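Lmo0325 protein (Listeria monocytogenes EGD-e, PDB 4RYK) probably binds DNA as a dimeric transcriptional regulator of the Rgg type, with an N-terminal helix-turn-helix domain and a C-terminal all-helical repeat domain. Local coordinates at residues Glu66-Phe69 and Ile70-Phe74; Phe86-Leu89 and Ser90-Asp94; Tyr183-Met186 and Leu187-Tyr190; Gln275-Glu279 and Leu280-Ala284; Glu283-Ala286 and Asp287-Val291. All coordinates share one frame; numbering follows the deposited sequence.

Interaction 1 of 5, residues Glu66-Phe69 and Ile70-Phe74; sequences EFFF and IYRDF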
# COMPACT_ATOMS: atom_id res chain seq x y z
N GLU A 66 5.96 -8.31 -4.92
CA GLU A 66 7.27 -8.20 -4.23
C GLU A 66 8.32 -8.61 -5.23
O GLU A 66 9.41 -8.00 -5.32
CB GLU A 66 7.33 -9.10 -2.98
CG GLU A 66 8.66 -8.96 -2.24
CD GLU A 66 8.84 -9.92 -1.08
OE1 GLU A 66 7.92 -10.69 -0.71
OE2 GLU A 66 9.95 -9.85 -0.52
N PHE A 67 8.02 -9.64 -6.02
CA PHE A 67 8.99 -10.06 -7.00
C PHE A 67 9.32 -8.88 -7.92
O PHE A 67 10.51 -8.64 -8.20
CB PHE A 67 8.48 -11.27 -7.82
CG PHE A 67 9.38 -11.62 -8.98
CD1 PHE A 67 9.20 -11.02 -10.22
CD2 PHE A 67 10.41 -12.54 -8.82
CE1 PHE A 67 10.03 -11.29 -11.28
CE2 PHE A 67 11.27 -12.81 -9.90
CZ PHE A 67 11.06 -12.20 -11.12
N PHE A 68 8.28 -8.15 -8.38
CA PHE A 68 8.55 -7.07 -9.29
C PHE A 68 9.25 -5.91 -8.64
O PHE A 68 10.04 -5.22 -9.29
CB PHE A 68 7.31 -6.59 -10.09
CG PHE A 68 7.12 -7.37 -11.33
CD1 PHE A 68 7.79 -7.03 -12.49
CD2 PHE A 68 6.39 -8.54 -11.30
CE1 PHE A 68 7.68 -7.79 -13.64
CE2 PHE A 68 6.30 -9.33 -12.44
CZ PHE A 68 6.94 -8.95 -13.61
N PHE A 69 8.97 -5.69 -7.37
CA PHE A 69 9.71 -4.70 -6.65
C PHE A 69 11.21 -5.03 -6.67
O PHE A 69 12.00 -4.17 -6.90
CB PHE A 69 9.19 -4.57 -5.22
CG PHE A 69 9.92 -3.53 -4.41
CD1 PHE A 69 9.72 -2.18 -4.66
CD2 PHE A 69 10.87 -3.92 -3.46
CE1 PHE A 69 10.42 -1.22 -3.94
CE2 PHE A 69 11.56 -2.96 -2.75
CZ PHE A 69 11.32 -1.63 -2.98
N ILE A 70 11.57 -6.27 -6.36
CA ILE A 70 12.96 -6.75 -6.39
C ILE A 70 13.51 -6.65 -7.80
O ILE A 70 14.58 -6.11 -8.03
CB ILE A 70 13.06 -8.20 -5.92
CG1 ILE A 70 12.58 -8.30 -4.49
CG2 ILE A 70 14.55 -8.68 -5.99
CD1 ILE A 70 12.34 -9.72 -3.98
N TYR A 71 12.71 -7.08 -8.76
CA TYR A 71 13.09 -7.16 -10.17
C TYR A 71 13.41 -5.85 -10.78
O TYR A 71 14.28 -5.79 -11.59
CB TYR A 71 11.97 -7.78 -10.98
CG TYR A 71 12.36 -8.08 -12.39
CD1 TYR A 71 13.35 -9.04 -12.63
CD2 TYR A 71 11.78 -7.41 -13.48
CE1 TYR A 71 13.73 -9.34 -13.90
CE2 TYR A 71 12.15 -7.72 -14.78
CZ TYR A 71 13.14 -8.69 -14.97
OH TYR A 71 13.58 -9.07 -16.19
N ARG A 72 12.70 -4.79 -10.39
CA ARG A 72 13.05 -3.43 -10.85
C ARG A 72 14.15 -2.82 -9.97
O ARG A 72 14.21 -1.60 -9.82
CB ARG A 72 11.85 -2.53 -10.84
CG ARG A 72 10.67 -3.18 -11.51
CD ARG A 72 9.80 -2.22 -12.24
NE ARG A 72 8.75 -2.91 -13.00
CZ ARG A 72 8.95 -3.65 -14.11
NH1 ARG A 72 10.17 -3.86 -14.62
NH2 ARG A 72 7.90 -4.22 -14.70
N ASP A 73 14.99 -3.65 -9.38
CA ASP A 73 16.06 -3.21 -8.51
C ASP A 73 15.56 -2.28 -7.39
O ASP A 73 16.03 -1.15 -7.20
CB ASP A 73 17.18 -2.61 -9.35
CG ASP A 73 18.42 -2.39 -8.55
OD1 ASP A 73 18.51 -3.02 -7.47
OD2 ASP A 73 19.29 -1.60 -8.98
N PHE A 74 14.55 -2.77 -6.67
CA PHE A 74 14.02 -2.19 -5.42
C PHE A 74 13.60 -0.74 -5.52
O PHE A 74 13.86 0.04 -4.60
CB PHE A 74 14.99 -2.35 -4.23
CG PHE A 74 15.39 -3.77 -3.95
CD1 PHE A 74 16.49 -4.34 -4.60
CD2 PHE A 74 14.68 -4.54 -3.01
CE1 PHE A 74 16.86 -5.66 -4.32
CE2 PHE A 74 15.07 -5.84 -2.71
CZ PHE A 74 16.16 -6.40 -3.37
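Phe74 folds back over Phe69 where helix 64-71 runs out. The CA of Phe74 is the bump that sits on the flat of the Phe69 ring, 3.8 Å from its centroid, a CH-pi contact only 18° off the ring normal. The Phe74 ring then stands almost square to its partner, planes at 86°, and its rim atom CD2 comes 3.5 Å from Phe69 CE2. A weak backbone bond, Phe74 N to Phe69 O, accompanies the turn. On another side of the helix Phe67, Phe68 and Tyr71 form an aromatic cluster. Tyr71 fits against both phenylalanines: its ring runs near parallel to that of Phe67 but slid apart, so that Phe67 CE1 abuts Tyr71 CB at 4.0 Å, while Tyr71 CD2 rests against Phe68 CE1. Arg72 crosses Phe68 at a slant, one guanidinium face over CD1 and the two planes 48° apart, and its NH2 goes on to a salt bridge with Glu54 of the second subunit. Helix 10-20 of the same chain packs on Phe67, Ile70 and Tyr71 through Leu13; the second subunit covers Phe69, with the ring of its Tyr196 stacked there, and its Lys192 makes a cation-pi contact with Phe74.

Interaction 2 of 5, residues Phe86-Leu89 and Ser90-Asp94; sequences FVEL and SGKND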
# COMPACT_ATOMS: atom_id res chain seq x y z
N PHE A 86 4.60 12.35 -13.64
CA PHE A 86 3.79 13.54 -13.90
C PHE A 86 3.49 14.31 -12.62
O PHE A 86 3.49 15.55 -12.58
CB PHE A 86 2.47 13.14 -14.57
CG PHE A 86 1.56 14.29 -14.82
CD1 PHE A 86 1.91 15.29 -15.74
CD2 PHE A 86 0.37 14.42 -14.12
CE1 PHE A 86 1.08 16.38 -15.98
CE2 PHE A 86 -0.47 15.50 -14.35
CZ PHE A 86 -0.12 16.47 -15.29
N VAL A 87 3.20 13.56 -11.58
CA VAL A 87 2.90 14.14 -10.29
C VAL A 87 4.12 14.87 -9.73
O VAL A 87 4.03 16.00 -9.24
CB VAL A 87 2.47 13.00 -9.34
CG1 VAL A 87 2.45 13.44 -7.88
CG2 VAL A 87 1.11 12.48 -9.77
N GLU A 88 5.27 14.23 -9.81
CA GLU A 88 6.49 14.88 -9.39
C GLU A 88 6.75 16.18 -10.17
O GLU A 88 7.03 17.20 -9.59
CB GLU A 88 7.65 13.94 -9.55
CG GLU A 88 8.96 14.63 -9.26
CD GLU A 88 10.02 13.63 -8.94
OE1 GLU A 88 9.91 12.50 -9.46
OE2 GLU A 88 10.95 13.98 -8.17
N LEU A 89 6.66 16.13 -11.49
CA LEU A 89 6.86 17.33 -12.30
C LEU A 89 5.82 18.42 -12.00
O LEU A 89 6.17 19.58 -11.84
CB LEU A 89 6.82 16.96 -13.77
CG LEU A 89 7.92 16.01 -14.26
CD1 LEU A 89 7.58 15.40 -15.60
CD2 LEU A 89 9.20 16.78 -14.35
N SER A 90 4.55 18.04 -11.98
CA SER A 90 3.47 18.98 -11.63
C SER A 90 3.76 19.67 -10.32
O SER A 90 3.68 20.89 -10.21
CB SER A 90 2.13 18.25 -11.48
OG SER A 90 1.59 18.09 -12.75
N GLY A 91 4.05 18.84 -9.32
CA GLY A 91 4.32 19.28 -7.98
C GLY A 91 5.38 20.35 -7.86
O GLY A 91 5.19 21.30 -7.12
N LYS A 92 6.49 20.22 -8.58
CA LYS A 92 7.48 21.31 -8.61
C LYS A 92 7.46 22.10 -9.95
O LYS A 92 8.45 22.73 -10.34
CB LYS A 92 8.88 20.87 -8.10
CG LYS A 92 9.47 19.57 -8.61
CD LYS A 92 9.94 19.72 -10.05
CE LYS A 92 11.19 18.90 -10.34
NZ LYS A 92 10.90 17.43 -10.35
N ASN A 93 6.29 22.09 -10.62
CA ASN A 93 6.00 23.00 -11.76
C ASN A 93 7.00 23.03 -12.88
O ASN A 93 7.23 24.06 -13.53
CB ASN A 93 5.85 24.42 -11.25
CG ASN A 93 4.43 24.79 -11.03
OD1 ASN A 93 3.54 23.93 -10.92
ND2 ASN A 93 4.18 26.08 -11.00
N ASP A 94 7.60 21.88 -13.13
CA ASP A 94 8.75 21.85 -13.98
C ASP A 94 8.31 21.63 -15.43
O ASP A 94 8.11 20.50 -15.88
CB ASP A 94 9.66 20.76 -13.50
CG ASP A 94 10.80 20.57 -14.37
OD1 ASP A 94 10.97 21.35 -15.35
OD2 ASP A 94 11.51 19.60 -14.08
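Ser90 sets its hydroxyl over one face of the Phe86 ring, with Ser90 OG 3.5 Å from Phe86 CZ and offset toward the rim. The ring is carried there by a first torsion that places CG opposite the backbone N (chi1 178°). Ser90 OG also makes a weak bond to Phe86 O at 3.2 Å, the carbonyl that already takes the Ser90 N-H at 2.8 Å.

A second pair, Glu88 and Lys92, crosses at a slant. Lys92 is bent at three successive torsions, which curls the chain back toward the helix and brings NZ to 3.6 Å from Glu88 CG. The ammonium thus lies beside the aliphatic part of the glutamate, with Glu88 OE2 at 4.1 Å from Lys92 NZ, too far for a salt bridge. Leu89 and Asp94 make the third pair: CD2 of the leucine touches OD2 of the aspartate at 3.7 Å.

The backbone underneath is a Schellman motif that ends helix 82-91. Asp94 N reaches back to Leu89 O at 3.0 Å, and Asn93, with positive phi, donates its N to Ser90 O. Phe86 and Leu89 lean on Met98 of helix 95-108, and helix 113-132 also packs on Phe86.

Chemically, the contact joins an apolar side, Phe86 and Leu89, to a charged surface pair. The Schellman bonds use up amides at the helix end, Asp94 OD1 caps Gly97 N to start the next helix, and the Glu88 and Lys92 charges probably attract each other only loosely at the surface.

Interaction 3 of 5, residues Tyr183-Met186 and Leu187-Tyr190; sequences YQIM and LKSY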
# COMPACT_ATOMS: atom_id res chain seq x y z
N TYR A 183 -18.59 11.63 -11.64
CA TYR A 183 -18.52 11.31 -10.24
C TYR A 183 -19.34 10.06 -9.85
O TYR A 183 -18.84 9.16 -9.15
CB TYR A 183 -18.94 12.54 -9.41
CG TYR A 183 -19.01 12.29 -7.91
CD1 TYR A 183 -17.90 12.43 -7.13
CD2 TYR A 183 -20.20 11.94 -7.28
CE1 TYR A 183 -17.96 12.19 -5.76
CE2 TYR A 183 -20.26 11.72 -5.92
CZ TYR A 183 -19.13 11.84 -5.17
OH TYR A 183 -19.12 11.61 -3.80
N GLN A 184 -20.59 10.00 -10.31
CA GLN A 184 -21.43 8.81 -10.08
C GLN A 184 -20.79 7.56 -10.70
O GLN A 184 -20.69 6.55 -10.06
CB GLN A 184 -22.88 9.04 -10.54
CG GLN A 184 -23.61 9.98 -9.59
CD GLN A 184 -24.95 10.50 -10.11
OE1 GLN A 184 -25.42 10.19 -11.23
NE2 GLN A 184 -25.59 11.33 -9.28
N ILE A 185 -20.26 7.62 -11.89
CA ILE A 185 -19.53 6.45 -12.41
C ILE A 185 -18.30 6.07 -11.58
O ILE A 185 -18.08 4.89 -11.31
CB ILE A 185 -19.05 6.71 -13.83
CG1 ILE A 185 -20.20 7.16 -14.74
CG2 ILE A 185 -18.35 5.49 -14.39
CD1 ILE A 185 -21.04 6.06 -15.32
N MSE A 186 -17.49 7.07 -11.21
CA MSE A 186 -16.30 6.95 -10.31
C MSE A 186 -16.78 6.18 -9.09
O MSE A 186 -16.11 5.25 -8.62
CB MSE A 186 -15.60 8.33 -9.96
CG MSE A 186 -14.24 8.72 -9.11
SE MSE A 186 -14.85 8.49 -7.19
CE MSE A 186 -15.41 10.36 -7.25
N LEU A 187 -17.90 6.57 -8.50
CA LEU A 187 -18.33 5.92 -7.24
C LEU A 187 -18.50 4.42 -7.37
O LEU A 187 -18.20 3.73 -6.43
CB LEU A 187 -19.61 6.50 -6.66
CG LEU A 187 -19.52 7.86 -5.99
CD1 LEU A 187 -20.90 8.24 -5.44
CD2 LEU A 187 -18.45 7.87 -4.90
N LYS A 188 -18.95 3.92 -8.51
CA LYS A 188 -19.06 2.46 -8.69
C LYS A 188 -17.69 1.79 -8.61
O LYS A 188 -17.55 0.70 -8.14
CB LYS A 188 -19.67 2.14 -10.02
CG LYS A 188 -21.05 2.72 -10.16
CD LYS A 188 -21.78 2.19 -11.39
CE LYS A 188 -20.91 2.25 -12.63
NZ LYS A 188 -21.71 2.02 -13.88
N SER A 189 -16.65 2.46 -9.07
CA SER A 189 -15.35 1.83 -8.98
C SER A 189 -14.77 2.00 -7.56
O SER A 189 -14.13 1.08 -7.05
CB SER A 189 -14.42 2.35 -10.08
OG SER A 189 -13.86 3.61 -9.72
N TYR A 190 -15.03 3.12 -6.92
CA TYR A 190 -14.69 3.31 -5.53
C TYR A 190 -15.17 2.12 -4.66
O TYR A 190 -14.45 1.62 -3.82
CB TYR A 190 -15.26 4.64 -5.03
CG TYR A 190 -15.36 4.67 -3.51
CD1 TYR A 190 -14.22 4.69 -2.74
CD2 TYR A 190 -16.60 4.64 -2.85
CE1 TYR A 190 -14.29 4.66 -1.35
CE2 TYR A 190 -16.69 4.64 -1.47
CZ TYR A 190 -15.53 4.66 -0.72
OH TYR A 190 -15.54 4.60 0.67
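The Tyr183 ring presents one face to Leu187, one turn further along helix 176-193. Leu187 CG stands over that face 4.3 Å from the ring centroid and 24° off the normal, a CH-pi contact displaced toward the rim. Both methyls reach the far half of the ring: Leu187 CD1 comes 3.6 Å from Tyr183 CE2, and CD2 lies 4.0 Å from the phenol OH. The leucine gets there because its CG is turned opposite the carbonyl carbon (chi1 -74°), laying the branch back along the helix toward the preceding turn. The second ring, that of Tyr190, points off the contact. Its OH bonds to Glu232, and its ring meets Phe207 edge-to-face.

Met186, a selenomethionine here, folds its chain at both outer torsions and puts SE 4.3 Å from Leu187 CD2 and 4.4 Å from Tyr190 CB. Its carbonyl oxygen takes two good bonds. Tyr190 N meets Met186 O at 2.9 Å in an almost straight bond of 170°, and Ser189 OG uses a lone pair of the same oxygen in the carbonyl plane, at 3.0 Å. That second bond satisfies the buried serine hydroxyl within its own helix.

Around this turn, Trp159 packs on Ile185 and Met186, and Lys188 NZ reaches Gln157 O. The arrangement is an ordinary i to i+4 helix face, with Met186 against Phe203 and Leu206 of helix 197-216 and Tyr183 against Val226 and Lys229 of helix 220-235, consistent with the all-helical, TPR-like C-terminal domain of Rgg-type regulators.

Interaction 4 of 5, residues Gln275-Glu279 and Leu280-Ala284; sequences QTWKE and LHYEA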
# COMPACT_ATOMS: atom_id res chain seq x y z
N GLN A 275 -2.56 20.69 14.32
CA GLN A 275 -1.65 20.30 15.40
C GLN A 275 -1.26 18.84 15.31
O GLN A 275 -0.15 18.47 15.66
CB GLN A 275 -2.33 20.58 16.74
CG GLN A 275 -1.53 20.33 18.01
CD GLN A 275 -0.19 21.04 18.10
OE1 GLN A 275 -0.01 22.17 17.60
NE2 GLN A 275 0.79 20.36 18.75
N THR A 276 -2.19 18.00 14.86
CA THR A 276 -1.94 16.60 14.72
C THR A 276 -0.95 16.36 13.63
O THR A 276 -0.03 15.56 13.79
CB THR A 276 -3.22 15.80 14.47
OG1 THR A 276 -4.09 15.91 15.61
CG2 THR A 276 -2.88 14.34 14.31
N TRP A 277 -1.10 17.03 12.49
CA TRP A 277 -0.09 16.90 11.45
C TRP A 277 1.30 17.32 11.99
O TRP A 277 2.33 16.70 11.64
CB TRP A 277 -0.42 17.74 10.22
CG TRP A 277 -1.41 17.09 9.30
CD1 TRP A 277 -1.34 15.84 8.78
CD2 TRP A 277 -2.58 17.68 8.76
NE1 TRP A 277 -2.39 15.61 7.97
CE2 TRP A 277 -3.19 16.72 7.96
CE3 TRP A 277 -3.21 18.91 8.94
CZ2 TRP A 277 -4.37 16.96 7.28
CZ3 TRP A 277 -4.39 19.14 8.30
CH2 TRP A 277 -4.96 18.17 7.46
N LYS A 278 1.35 18.34 12.84
CA LYS A 278 2.62 18.76 13.43
C LYS A 278 3.18 17.71 14.32
O LYS A 278 4.36 17.41 14.23
CB LYS A 278 2.53 20.04 14.24
CG LYS A 278 2.36 21.23 13.34
CD LYS A 278 2.20 22.51 14.13
CE LYS A 278 1.85 23.64 13.18
NZ LYS A 278 1.65 24.91 13.92
N GLU A 279 2.33 17.14 15.16
CA GLU A 279 2.80 16.17 16.15
C GLU A 279 3.30 14.90 15.50
O GLU A 279 4.12 14.20 16.08
CB GLU A 279 1.68 15.86 17.09
CG GLU A 279 1.36 17.02 18.00
CD GLU A 279 0.13 16.75 18.84
OE1 GLU A 279 -0.56 15.75 18.55
OE2 GLU A 279 -0.12 17.51 19.78
N LEU A 280 2.79 14.62 14.30
CA LEU A 280 3.18 13.44 13.54
C LEU A 280 4.22 13.74 12.48
O LEU A 280 4.46 12.90 11.63
CB LEU A 280 1.97 12.72 12.89
CG LEU A 280 0.85 12.28 13.84
CD1 LEU A 280 -0.27 11.63 13.06
CD2 LEU A 280 1.33 11.31 14.89
N HIS A 281 4.87 14.89 12.57
CA HIS A 281 6.07 15.24 11.79
C HIS A 281 5.71 15.41 10.28
O HIS A 281 6.50 15.09 9.40
CB HIS A 281 7.20 14.23 12.06
CG HIS A 281 7.25 13.77 13.49
ND1 HIS A 281 7.63 14.58 14.53
CD2 HIS A 281 6.94 12.57 14.06
CE1 HIS A 281 7.53 13.94 15.67
NE2 HIS A 281 7.11 12.71 15.41
N TYR A 282 4.47 15.85 10.01
CA TYR A 282 4.07 16.29 8.68
C TYR A 282 4.03 17.81 8.70
O TYR A 282 2.98 18.41 8.46
CB TYR A 282 2.68 15.74 8.29
CG TYR A 282 2.59 14.24 8.09
CD1 TYR A 282 3.10 13.65 6.96
CD2 TYR A 282 1.99 13.42 9.04
CE1 TYR A 282 3.03 12.31 6.76
CE2 TYR A 282 1.94 12.04 8.89
CZ TYR A 282 2.45 11.49 7.75
OH TYR A 282 2.37 10.15 7.55
N GLU A 283 5.16 18.45 8.93
CA GLU A 283 5.17 19.91 9.13
C GLU A 283 4.71 20.68 7.90
O GLU A 283 3.92 21.63 7.99
CB GLU A 283 6.54 20.43 9.53
CG GLU A 283 6.83 20.32 11.02
CD GLU A 283 7.40 18.94 11.46
OE1 GLU A 283 7.63 18.05 10.58
OE2 GLU A 283 7.66 18.76 12.68
N ALA A 284 5.18 20.27 6.75
CA ALA A 284 4.82 20.98 5.53
C ALA A 284 3.31 20.90 5.27
O ALA A 284 2.67 21.87 4.86
CB ALA A 284 5.64 20.45 4.35
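A Schellman motif ends helix 263-279 at the turn into helix 283-300, within the Rgg-type C-terminal domain. Across this turn Tyr282 N reaches back to Trp277 O at 2.8 Å, and His281 N bonds to Lys278 O at 3.1 Å, approaching from above the carbonyl plane. His281 has the positive phi that lets the chain reverse, and Tyr282 then occupies the N-cap position of the next helix.

Two side-chain pairs bridge the turn. Leu280 and Thr276 lie side by side and point the same way, with Leu280 CD1 4.0 Å from Thr276 CG2. Trp277 and Tyr282 cross at about a right angle: the indole CD1 lies 4.1 Å from Tyr282 CB, and both residues have CG turned opposite the carbonyl carbon (chi1 -81° and -67°). Phe244 meets both rings.

Several groups of the turn look outward to the second subunit. Glu279 OE1 pairs with Arg272 of that subunit, and Tyr282 OH bonds to its Ser239 O. Asn250 of the second subunit uses both ends of its amide, ND2 bonding to Glu279 O and OD1 to His281 NE2. The turn is therefore part of the dimer interface.

Within helix 263-279 itself, Gln275 NE2 donates to Glu279 OE2 at 3.2 Å. That oxygen lies in the amide plane of Gln275, while NE2 meets it on the anti side, 33° out of the carboxylate plane. The imidazole of His281, finally, lays one face over Glu279 O, which stands 3.4 Å from His281 CE1.

Interaction 5 of 5, residues Glu283-Ala286 and Asp287-Val291; sequences EAIA and DLYSV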
# COMPACT_ATOMS: atom_id res chain seq x y z
N GLU A 283 5.16 18.45 8.93
CA GLU A 283 5.17 19.91 9.13
C GLU A 283 4.71 20.68 7.90
O GLU A 283 3.92 21.63 7.99
CB GLU A 283 6.54 20.43 9.53
CG GLU A 283 6.83 20.32 11.02
CD GLU A 283 7.40 18.94 11.46
OE1 GLU A 283 7.63 18.05 10.58
OE2 GLU A 283 7.66 18.76 12.68
N ALA A 284 5.18 20.27 6.75
CA ALA A 284 4.82 20.98 5.53
C ALA A 284 3.31 20.90 5.27
O ALA A 284 2.67 21.87 4.86
CB ALA A 284 5.64 20.45 4.35
N ILE A 285 2.71 19.76 5.57
CA ILE A 285 1.27 19.64 5.44
C ILE A 285 0.59 20.57 6.44
O ILE A 285 -0.39 21.28 6.09
CB ILE A 285 0.81 18.19 5.69
CG1 ILE A 285 1.46 17.24 4.65
CG2 ILE A 285 -0.71 18.08 5.78
CD1 ILE A 285 1.06 17.48 3.22
N ALA A 286 1.07 20.59 7.69
CA ALA A 286 0.44 21.47 8.69
C ALA A 286 0.46 22.93 8.24
O ALA A 286 -0.48 23.66 8.49
CB ALA A 286 1.13 21.38 10.02
N ASP A 287 1.59 23.35 7.70
CA ASP A 287 1.81 24.72 7.23
C ASP A 287 0.86 25.06 6.11
O ASP A 287 0.24 26.11 6.10
CB ASP A 287 3.23 24.88 6.67
CG ASP A 287 4.33 24.88 7.75
OD1 ASP A 287 4.00 25.08 8.93
OD2 ASP A 287 5.53 24.69 7.42
N LEU A 288 0.75 24.13 5.17
CA LEU A 288 -0.15 24.34 4.08
C LEU A 288 -1.59 24.47 4.53
O LEU A 288 -2.30 25.38 4.09
CB LEU A 288 0.01 23.25 3.04
CG LEU A 288 -0.98 23.43 1.92
CD1 LEU A 288 -0.65 24.67 1.06
CD2 LEU A 288 -1.04 22.15 1.09
N TYR A 289 -2.03 23.63 5.46
CA TYR A 289 -3.42 23.69 5.91
C TYR A 289 -3.69 24.91 6.76
O TYR A 289 -4.83 25.34 6.79
CB TYR A 289 -3.90 22.43 6.66
CG TYR A 289 -4.39 21.41 5.69
CD1 TYR A 289 -3.53 20.53 5.12
CD2 TYR A 289 -5.71 21.40 5.28
CE1 TYR A 289 -3.95 19.63 4.18
CE2 TYR A 289 -6.14 20.50 4.34
CZ TYR A 289 -5.25 19.63 3.80
OH TYR A 289 -5.64 18.73 2.88
N SER A 290 -2.68 25.41 7.49
CA SER A 290 -2.79 26.72 8.16
C SER A 290 -3.13 27.86 7.22
O SER A 290 -3.86 28.74 7.59
CB SER A 290 -1.50 27.10 8.85
OG SER A 290 -1.25 26.08 9.79
N VAL A 291 -2.54 27.85 6.03
CA VAL A 291 -2.86 28.83 5.01
C VAL A 291 -4.29 28.62 4.54
O VAL A 291 -5.07 29.56 4.44
CB VAL A 291 -1.91 28.69 3.82
CG1 VAL A 291 -2.35 29.61 2.66
CG2 VAL A 291 -0.52 29.03 4.31
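Apolar contact first: Ile285 and Tyr289 lie side by side on helix 283-300, pointing the same way. The branch methyl CG2 of Ile285 touches the Tyr289 ring at CD1, 3.8 Å away, and lies 3.9 Å from CE1. It is CG2, not CG1, that faces the tyrosine, because the first torsion of Ile285 sets CG2 opposite the backbone N and CG1 beside it (chi1 -61°). The ring in turn places its edge near Ile285 O, with Tyr289 CD1 3.4 Å from that oxygen.

Among the polar contacts, Ser290 doubles back on Ala286 O. Its OG bonds to that carbonyl at 2.9 Å and its N at 3.0 Å, and the two donors reach the oxygen from opposite faces of the carbonyl plane. One acceptor thus takes both, and the serine hydroxyl finds its partner within its own helix. The remaining bonds are regular i to i+4 backbone links; Asp287 N to Glu283 O is 2.9 Å and opens this first turn.

Of the charged side chains, Asp287 folds its carboxylate back toward the start of the helix, with CG 3.3 Å from Glu283 O. Lying so close to a carbonyl oxygen is probably slightly unfavourable for the carboxylate, and the N-terminal end of the helix perhaps compensates.

Trp277 of helix 263-279 stacks on the Tyr289 ring and also packs on Ile285 and Ala286, and Ile274 lies against Ser290. From helix 243-259, Tyr251 meets Tyr289 edge-to-face and Phe244 touches Ile285. Phe240 of the second subunit also packs on Ile285.

In the fold
Running from the N terminus, interaction 1 closes the end of helix 64-71. Interaction 2 follows on the next helix, 82-91, its nearest atoms about 14 Å from interaction 1. Interaction 3 lies mid-helix in 176-193, on the opposite side of the chain's centre from both. Each is local, so no long loop is closed and none nests in another; interactions 1 to 3 come in series, while 5 begins on the stretch where 4 ends. Interactions 4 and 5 share Glu283 and Ala284, and touch where Trp277 packs on Ile285 and Tyr289, joining helix 263-279 to helix 283-300. Interactions 1 and 4 both reach the second subunit, from points about 32 Å apart between centres.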